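Local coordinates for protein BlEst2 (Bacillus licheniformis, PDB 6WPX) that probably hydrolyses ester bonds as an alpha/beta-hydrolase lipase, crystallised here in its propeptide form, with a C-terminal domain that has autoinhibitory effects, at residues E303-E308 / G365-A370; I314-L319 / F381-D386. All blocks are in the same frame, centred on the assembly; numbering follows the deposited sequence.

Contact 1: residues E303-E308 / G365-A370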
ATOM      1  N   GLU A 303     -25.412  -4.417  -5.408  1.00 21.95           N
ATOM      2  CA  GLU A 303     -24.741  -5.248  -4.409  1.00 20.13           C
ATOM      3  C   GLU A 303     -25.342  -4.967  -3.058  1.00 23.73           C
ATOM      4  O   GLU A 303     -25.306  -3.827  -2.586  1.00 23.47           O
ATOM      5  CB  GLU A 303     -23.207  -4.986  -4.362  1.00 20.05           C
ATOM      6  CG  GLU A 303     -22.440  -5.557  -5.541  1.00 25.80           C
ATOM      7  CD  GLU A 303     -22.372  -7.069  -5.692  1.00 37.59           C
ATOM      8  OE1 GLU A 303     -21.888  -7.513  -6.758  1.00 28.14           O
ATOM      9  OE2 GLU A 303     -22.826  -7.806  -4.786  1.00 25.46           O
ATOM     10  N   GLU A 304     -25.907  -5.992  -2.445  1.00 21.05           N
ATOM     11  CA  GLU A 304     -26.482  -5.849  -1.115  1.00 22.99           C
ATOM     12  C   GLU A 304     -25.385  -6.047  -0.085  1.00 25.89           C
ATOM     13  O   GLU A 304     -24.383  -6.694  -0.361  1.00 24.97           O
ATOM     14  CB  GLU A 304     -27.597  -6.873  -0.874  1.00 24.92           C
ATOM     15  CG  GLU A 304     -28.871  -6.581  -1.645  1.00 32.68           C
ATOM     16  CD  GLU A 304     -30.024  -7.508  -1.308  1.00 52.96           C
ATOM     17  OE1 GLU A 304     -29.785  -8.613  -0.770  1.00 36.65           O
ATOM     18  OE2 GLU A 304     -31.179  -7.126  -1.590  1.00 48.98           O
ATOM     19  N   PHE A 305     -25.558  -5.468   1.079  1.00 22.02           N
ATOM     20  CA  PHE A 305     -24.629  -5.658   2.182  1.00 20.57           C
ATOM     21  C   PHE A 305     -25.341  -5.405   3.489  1.00 24.73           C
ATOM     22  O   PHE A 305     -26.141  -4.482   3.596  1.00 24.87           O
ATOM     23  CB  PHE A 305     -23.327  -4.836   2.048  1.00 20.36           C
ATOM     24  CG  PHE A 305     -23.438  -3.336   2.175  1.00 20.24           C
ATOM     25  CD1 PHE A 305     -23.751  -2.549   1.069  1.00 21.64           C
ATOM     26  CD2 PHE A 305     -23.170  -2.705   3.379  1.00 19.58           C
ATOM     27  CE1 PHE A 305     -23.838  -1.156   1.178  1.00 22.18           C
ATOM     28  CE2 PHE A 305     -23.260  -1.309   3.494  1.00 22.65           C
ATOM     29  CZ  PHE A 305     -23.576  -0.542   2.390  1.00 22.08           C
ATOM     30  N   ALA A 306     -25.045  -6.238   4.473  1.00 20.71           N
ATOM     31  CA  ALA A 306     -25.565  -6.147   5.818  1.00 21.10           C
ATOM     32  C   ALA A 306     -24.783  -5.094   6.593  1.00 26.20           C
ATOM     33  O   ALA A 306     -23.557  -4.967   6.457  1.00 26.26           O
ATOM     34  CB  ALA A 306     -25.434  -7.495   6.518  1.00 22.33           C
ATOM     35  N   VAL A 307     -25.508  -4.339   7.412  1.00 23.82           N
ATOM     36  CA  VAL A 307     -24.919  -3.398   8.357  1.00 23.54           C
ATOM     37  C   VAL A 307     -25.518  -3.858   9.670  1.00 29.68           C
ATOM     38  O   VAL A 307     -26.737  -3.798   9.840  1.00 30.06           O
ATOM     39  CB  VAL A 307     -25.201  -1.902   8.072  1.00 26.50           C
ATOM     40  CG1 VAL A 307     -24.762  -1.024   9.260  1.00 27.07           C
ATOM     41  CG2 VAL A 307     -24.501  -1.450   6.790  1.00 24.35           C
ATOM     42  N   GLU A 308     -24.678  -4.359  10.571  1.00 26.76           N
ATOM     43  CA  GLU A 308     -25.124  -4.815  11.879  1.00 29.19           C
ATOM     44  C   GLU A 308     -25.561  -3.618  12.765  1.00 35.88           C
ATOM     45  O   GLU A 308     -25.324  -2.454  12.421  1.00 34.66           O
ATOM     46  CB  GLU A 308     -24.020  -5.661  12.557  1.00 30.17           C
ATOM     47  CG  GLU A 308     -22.791  -4.887  13.004  1.00 32.04           C
ATOM     48  CD  GLU A 308     -21.690  -4.703  11.973  1.00 39.05           C
ATOM     49  OE1 GLU A 308     -21.917  -4.972  10.769  1.00 25.93           O
ATOM     50  OE2 GLU A 308     -20.594  -4.251  12.375  1.00 29.03           O
ATOM     51  N   GLY A 365     -29.386  -3.309   9.071  1.00 31.45           N
ATOM     52  CA  GLY A 365     -30.179  -4.016   8.081  1.00 30.58           C
ATOM     53  C   GLY A 365     -29.445  -4.166   6.767  1.00 32.29           C
ATOM     54  O   GLY A 365     -28.221  -4.006   6.706  1.00 31.22           O
ATOM     55  N   THR A 366     -30.189  -4.507   5.720  1.00 27.44           N
ATOM     56  CA  THR A 366     -29.629  -4.720   4.400  1.00 26.29           C
ATOM     57  C   THR A 366     -29.651  -3.427   3.601  1.00 29.66           C
ATOM     58  O   THR A 366     -30.722  -2.913   3.242  1.00 31.20           O
ATOM     59  CB  THR A 366     -30.398  -5.828   3.641  1.00 30.49           C
ATOM     60  OG1 THR A 366     -30.550  -6.957   4.489  1.00 27.55           O
ATOM     61  CG2 THR A 366     -29.705  -6.227   2.326  1.00 23.01           C
ATOM     62  N   TRP A 367     -28.472  -2.933   3.306  1.00 22.99           N
ATOM     63  CA  TRP A 367     -28.266  -1.768   2.461  1.00 23.06           C
ATOM     64  C   TRP A 367     -27.996  -2.309   1.083  1.00 25.24           C
ATOM     65  O   TRP A 367     -27.713  -3.491   0.937  1.00 24.63           O
ATOM     66  CB  TRP A 367     -27.030  -0.984   2.918  1.00 22.09           C
ATOM     67  CG  TRP A 367     -27.248  -0.188   4.157  1.00 24.70           C
ATOM     68  CD1 TRP A 367     -27.543  -0.668   5.398  1.00 28.24           C
ATOM     69  CD2 TRP A 367     -27.226   1.236   4.269  1.00 25.40           C
ATOM     70  NE1 TRP A 367     -27.672   0.369   6.284  1.00 29.01           N
ATOM     71  CE2 TRP A 367     -27.471   1.553   5.621  1.00 30.36           C
ATOM     72  CE3 TRP A 367     -26.957   2.281   3.367  1.00 27.15           C
ATOM     73  CZ2 TRP A 367     -27.522   2.873   6.087  1.00 30.14           C
ATOM     74  CZ3 TRP A 367     -26.967   3.589   3.840  1.00 29.34           C
ATOM     75  CH2 TRP A 367     -27.257   3.872   5.181  1.00 30.69           C
ATOM     76  N   LYS A 368     -28.033  -1.442   0.074  1.00 23.17           N
ATOM     77  CA  LYS A 368     -27.796  -1.845  -1.302  1.00 21.57           C
ATOM     78  C   LYS A 368     -27.149  -0.712  -2.056  1.00 24.21           C
ATOM     79  O   LYS A 368     -27.600   0.439  -1.987  1.00 23.52           O
ATOM     80  CB  LYS A 368     -29.134  -2.274  -1.951  1.00 24.58           C
ATOM     81  CG  LYS A 368     -29.060  -2.684  -3.429  1.00 29.76           C
ATOM     82  CD  LYS A 368     -30.406  -3.261  -3.953  1.00 38.21           C
ATOM     83  CE  LYS A 368     -31.530  -2.252  -4.045  1.00 52.60           C
ATOM     84  NZ  LYS A 368     -32.719  -2.810  -4.757  1.00 62.01           N
ATOM     85  N   ILE A 369     -26.066  -1.034  -2.764  1.00 21.32           N
ATOM     86  CA  ILE A 369     -25.405  -0.073  -3.634  1.00 20.53           C
ATOM     87  C   ILE A 369     -25.849  -0.417  -5.048  1.00 22.58           C
ATOM     88  O   ILE A 369     -26.059  -1.591  -5.362  1.00 22.59           O
ATOM     89  CB  ILE A 369     -23.854  -0.020  -3.476  1.00 23.36           C
ATOM     90  CG1 ILE A 369     -23.270   1.243  -4.210  1.00 24.45           C
ATOM     91  CG2 ILE A 369     -23.193  -1.304  -4.008  1.00 23.11           C
ATOM     92  CD1 ILE A 369     -22.158   1.893  -3.543  1.00 27.95           C
ATOM     93  N   ALA A 370     -25.996   0.595  -5.885  1.00 20.35           N
ATOM     94  CA  ALA A 370     -26.361   0.404  -7.274  1.00 21.57           C
ATOM     95  C   ALA A 370     -25.479   1.282  -8.142  1.00 27.61           C
ATOM     96  O   ALA A 370     -25.270   2.448  -7.831  1.00 27.68           O
ATOM     97  CB  ALA A 370     -27.848   0.711  -7.493  1.00 22.64           C
TER
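Phe-305 lays one ring face against the CB of Trp-367, which stands 3.7 Å from the ring centroid and 19° off its normal, a CH-pi contact displaced toward the CZ rim. Phe-305 CG lies between the backbone N and the carbonyl carbon (chi1 68°), a torsion that leans the ring across toward the partner strand. The phenyl and the indole five-membered ring are inclined by only 26° but displaced, so there is little stacking between them. Farther along the strand, Val-307 brings CG2 to 3.4 Å from Trp-367 CD1, and Trp-367 NE1 makes a hydrogen bond to Ala-363 O. An alanine in place of Phe-305 would probably open a gap above Trp-367 CB and deprive Val-383 and Leu-329 of an apolar neighbour. Next to this cluster, Glu-303 CB meets Ile-369 CG2 at 3.7 Å, while its carboxylate bends away into a salt bridge with Arg-301. On the reverse face, Thr-366 CG2 lies 3.9 Å from Glu-304 CD. Six backbone hydrogen bonds hold the antiparallel strands in register, pairing Glu-303 with Ile-369, Phe-305 with Trp-367 and Val-307 with Gly-365. Gly-365 takes up a backbone conformation in which a side chain would collide with the carbonyl oxygen of the residue before it. Strand 300-307 is the outermost strand of a four-stranded antiparallel sheet; strand 365-372 bonds onward to strand 326-330, and the face bearing Phe-305, Trp-367 and Ile-369 includes side chains that pack on strands 313-320 and 377-386 of the neighbouring sheet.

Contact 2: residues I314-L319 / F381-D386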
ATOM      1  N   ILE A 314     -19.909   3.866   8.443  1.00 25.58           N
ATOM      2  CA  ILE A 314     -19.532   3.069   7.296  1.00 22.43           C
ATOM      3  C   ILE A 314     -18.958   4.052   6.282  1.00 22.76           C
ATOM      4  O   ILE A 314     -19.427   5.183   6.185  1.00 20.62           O
ATOM      5  CB  ILE A 314     -20.662   2.170   6.674  1.00 24.18           C
ATOM      6  CG1 ILE A 314     -21.922   2.979   6.284  1.00 24.49           C
ATOM      7  CG2 ILE A 314     -21.013   0.970   7.585  1.00 25.55           C
ATOM      8  CD1 ILE A 314     -22.921   2.252   5.348  1.00 21.35           C
ATOM      9  N   THR A 315     -17.935   3.620   5.546  1.00 19.66           N
ATOM     10  CA  THR A 315     -17.425   4.343   4.383  1.00 18.60           C
ATOM     11  C   THR A 315     -17.763   3.381   3.264  1.00 22.08           C
ATOM     12  O   THR A 315     -17.664   2.162   3.450  1.00 19.74           O
ATOM     13  CB  THR A 315     -15.982   4.838   4.486  1.00 20.89           C
ATOM     14  OG1 THR A 315     -15.059   3.766   4.280  1.00 18.69           O
ATOM     15  CG2 THR A 315     -15.688   5.613   5.799  1.00 21.35           C
ATOM     16  N   VAL A 316     -18.268   3.913   2.161  1.00 19.44           N
ATOM     17  CA  VAL A 316     -18.798   3.129   1.043  1.00 18.21           C
ATOM     18  C   VAL A 316     -18.099   3.604  -0.213  1.00 18.80           C
ATOM     19  O   VAL A 316     -18.106   4.792  -0.516  1.00 19.39           O
ATOM     20  CB  VAL A 316     -20.347   3.280   0.961  1.00 22.23           C
ATOM     21  CG1 VAL A 316     -20.948   2.388  -0.123  1.00 21.20           C
ATOM     22  CG2 VAL A 316     -21.010   2.996   2.302  1.00 22.62           C
ATOM     23  N   HIS A 317     -17.448   2.678  -0.906  1.00 14.09           N
ATOM     24  CA  HIS A 317     -16.652   3.002  -2.075  1.00 14.24           C
ATOM     25  C   HIS A 317     -16.989   2.146  -3.260  1.00 19.93           C
ATOM     26  O   HIS A 317     -16.999   0.921  -3.146  1.00 19.42           O
ATOM     27  CB  HIS A 317     -15.147   2.839  -1.753  1.00 13.13           C
ATOM     28  CG  HIS A 317     -14.769   3.468  -0.465  1.00 15.79           C
ATOM     29  ND1 HIS A 317     -14.385   4.793  -0.400  1.00 16.82           N
ATOM     30  CD2 HIS A 317     -14.787   2.955   0.783  1.00 16.16           C
ATOM     31  CE1 HIS A 317     -14.195   5.049   0.881  1.00 15.89           C
ATOM     32  NE2 HIS A 317     -14.417   3.974   1.629  1.00 16.01           N
ATOM     33  N   TRP A 318     -17.193   2.786  -4.412  1.00 18.47           N
ATOM     34  CA  TRP A 318     -17.385   2.059  -5.658  1.00 18.79           C
ATOM     35  C   TRP A 318     -16.211   2.461  -6.559  1.00 20.18           C
ATOM     36  O   TRP A 318     -16.182   3.570  -7.086  1.00 20.80           O
ATOM     37  CB  TRP A 318     -18.744   2.367  -6.305  1.00 18.56           C
ATOM     38  CG  TRP A 318     -19.031   1.533  -7.525  1.00 20.13           C
ATOM     39  CD1 TRP A 318     -18.641   1.791  -8.808  1.00 23.27           C
ATOM     40  CD2 TRP A 318     -19.771   0.301  -7.568  1.00 19.93           C
ATOM     41  NE1 TRP A 318     -19.104   0.803  -9.653  1.00 22.63           N
ATOM     42  CE2 TRP A 318     -19.783  -0.135  -8.912  1.00 23.15           C
ATOM     43  CE3 TRP A 318     -20.387  -0.505  -6.586  1.00 20.98           C
ATOM     44  CZ2 TRP A 318     -20.447  -1.303  -9.314  1.00 21.99           C
ATOM     45  CZ3 TRP A 318     -21.009  -1.686  -6.982  1.00 22.23           C
ATOM     46  CH2 TRP A 318     -21.063  -2.057  -8.337  1.00 22.84           C
ATOM     47  N   LEU A 319     -15.216   1.581  -6.679  1.00 16.41           N
ATOM     48  CA  LEU A 319     -14.049   1.827  -7.546  1.00 15.42           C
ATOM     49  C   LEU A 319     -14.394   1.341  -8.915  1.00 19.30           C
ATOM     50  O   LEU A 319     -14.977   0.272  -9.048  1.00 18.90           O
ATOM     51  CB  LEU A 319     -12.791   1.102  -7.048  1.00 14.85           C
ATOM     52  CG  LEU A 319     -12.132   1.639  -5.769  1.00 17.83           C
ATOM     53  CD1 LEU A 319     -12.858   1.126  -4.512  1.00 17.68           C
ATOM     54  CD2 LEU A 319     -10.679   1.248  -5.742  1.00 19.17           C
ATOM     55  N   PHE A 381     -16.145  -2.926  -5.082  1.00 15.48           N
ATOM     56  CA  PHE A 381     -17.066  -2.342  -4.109  1.00 13.67           C
ATOM     57  C   PHE A 381     -16.547  -2.642  -2.735  1.00 18.62           C
ATOM     58  O   PHE A 381     -16.351  -3.806  -2.397  1.00 17.20           O
ATOM     59  CB  PHE A 381     -18.487  -2.932  -4.303  1.00 14.57           C
ATOM     60  CG  PHE A 381     -19.451  -2.556  -3.200  1.00 15.84           C
ATOM     61  CD1 PHE A 381     -19.601  -1.226  -2.803  1.00 18.33           C
ATOM     62  CD2 PHE A 381     -20.197  -3.528  -2.547  1.00 17.14           C
ATOM     63  CE1 PHE A 381     -20.474  -0.880  -1.770  1.00 19.32           C
ATOM     64  CE2 PHE A 381     -21.094  -3.181  -1.526  1.00 19.27           C
ATOM     65  CZ  PHE A 381     -21.237  -1.855  -1.153  1.00 16.99           C
ATOM     66  N   ILE A 382     -16.309  -1.587  -1.931  1.00 14.31           N
ATOM     67  CA  ILE A 382     -15.735  -1.768  -0.599  1.00 13.14           C
ATOM     68  C   ILE A 382     -16.496  -0.954   0.412  1.00 15.76           C
ATOM     69  O   ILE A 382     -16.758   0.235   0.204  1.00 14.95           O
ATOM     70  CB  ILE A 382     -14.205  -1.420  -0.563  1.00 15.37           C
ATOM     71  CG1 ILE A 382     -13.400  -2.278  -1.547  1.00 16.64           C
ATOM     72  CG2 ILE A 382     -13.595  -1.496   0.858  1.00 12.53           C
ATOM     73  CD1 ILE A 382     -12.077  -1.666  -1.933  1.00 17.26           C
ATOM     74  N   VAL A 383     -16.796  -1.589   1.528  1.00 13.00           N
ATOM     75  CA  VAL A 383     -17.425  -0.943   2.675  1.00 14.55           C
ATOM     76  C   VAL A 383     -16.467  -1.094   3.850  1.00 18.61           C
ATOM     77  O   VAL A 383     -15.999  -2.201   4.110  1.00 19.17           O
ATOM     78  CB  VAL A 383     -18.832  -1.517   3.018  1.00 19.16           C
ATOM     79  CG1 VAL A 383     -19.452  -0.787   4.219  1.00 18.31           C
ATOM     80  CG2 VAL A 383     -19.764  -1.426   1.821  1.00 19.98           C
ATOM     81  N   THR A 384     -16.186  -0.006   4.568  1.00 14.84           N
ATOM     82  CA  THR A 384     -15.404  -0.137   5.798  1.00 15.69           C
ATOM     83  C   THR A 384     -16.384   0.136   6.925  1.00 21.48           C
ATOM     84  O   THR A 384     -17.357   0.856   6.720  1.00 21.25           O
ATOM     85  CB  THR A 384     -14.147   0.762   5.855  1.00 19.17           C
ATOM     86  OG1 THR A 384     -14.565   2.078   6.196  1.00 13.99           O
ATOM     87  CG2 THR A 384     -13.332   0.743   4.553  1.00 11.95           C
ATOM     88  N   PHE A 385     -16.153  -0.457   8.090  1.00 20.41           N
ATOM     89  CA  PHE A 385     -17.032  -0.314   9.241  1.00 21.88           C
ATOM     90  C   PHE A 385     -16.274   0.142  10.453  1.00 26.39           C
ATOM     91  O   PHE A 385     -15.208  -0.408  10.783  1.00 25.51           O
ATOM     92  CB  PHE A 385     -17.697  -1.658   9.603  1.00 23.59           C
ATOM     93  CG  PHE A 385     -18.490  -2.329   8.503  1.00 21.76           C
ATOM     94  CD1 PHE A 385     -17.844  -3.037   7.487  1.00 22.19           C
ATOM     95  CD2 PHE A 385     -19.882  -2.292   8.506  1.00 23.41           C
ATOM     96  CE1 PHE A 385     -18.571  -3.647   6.470  1.00 21.63           C
ATOM     97  CE2 PHE A 385     -20.617  -2.912   7.480  1.00 24.22           C
ATOM     98  CZ  PHE A 385     -19.952  -3.595   6.482  1.00 20.86           C
ATOM     99  N   ASP A 386     -16.851   1.130  11.133  1.00 22.61           N
ATOM    100  CA  ASP A 386     -16.347   1.583  12.422  1.00 23.61           C
ATOM    101  C   ASP A 386     -17.392   0.951  13.384  1.00 28.26           C
ATOM    102  O   ASP A 386     -18.496   1.467  13.550  1.00 29.30           O
ATOM    103  CB  ASP A 386     -16.308   3.117  12.523  1.00 24.38           C
ATOM    104  CG  ASP A 386     -15.782   3.611  13.869  1.00 32.63           C
ATOM    105  OD1 ASP A 386     -15.553   2.768  14.765  1.00 33.14           O
ATOM    106  OD2 ASP A 386     -15.545   4.824  14.001  1.00 36.80           O
TER
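Phe-381 runs alongside strand 314-319 and touches three of its residues in turn. Its CB sits 3.8 Å from Trp-318 CE3, and CG remains near the same indole, the two side chains crossing at about a right angle. CG is anti to the backbone N (chi1 171°), and from there CD1 comes to 3.4 Å from His-317 O. CE1 then reaches Val-316 CG1 at 3.7 Å, the methyl lying at the ring edge in its plane; the tip, CZ, meets Phe-305 and Ile-369 of the opposing sheet. Farther along this face, Ile-314 and Phe-385 lie side by side, with CG2 of the isoleucine 3.6 Å from CD2 of the phenylalanine. The other face is polar at one point: Thr-315 OG1 is 2.6 Å from Thr-384 OG1, a short hydrogen bond between two hydroxyls, and also bonds His-317 NE2 at 2.7 Å. Since His-317 ND1 bonds Ser-356 OG, the imidazole is gripped at both nitrogens, which restrains its rotation within this buried row. Four backbone bonds pair Thr-315 with Thr-384 and His-317 with Ile-382. Strand 313-320 bonds onward to 353-360 and strand 377-386 to 290-297, so both are interior. Helix 218-224 covers the outer, threonine-histidine face, whereas Phe-381, Val-316 and Trp-318 press on strand 365-372 of the other sheet, consistent with a beta sandwich.

In the fold
Contacts 1 and 2 belong to facing sheets, and their centres are 11 Å apart. The layers meet where Phe-305 CD1 approaches Phe-381 CZ to 3.4 Å, the two rings inclined at about 60°. Ile-369 fills the adjoining place: its CG2 lies 3.7 Å from Trp-318 CZ3, and its CD1 is the same distance from Val-316 CG1. The chain crosses between the sheets in two steps, from strand 300-307 to 313-320 and from strand 365-372 to 377-386, so each contact joins one member of each pair. Contact 2 is nearer the chain centre, about 17 Å from it centre to centre against 27 Å for contact 1, and lies on the side bordered by helix 218-224.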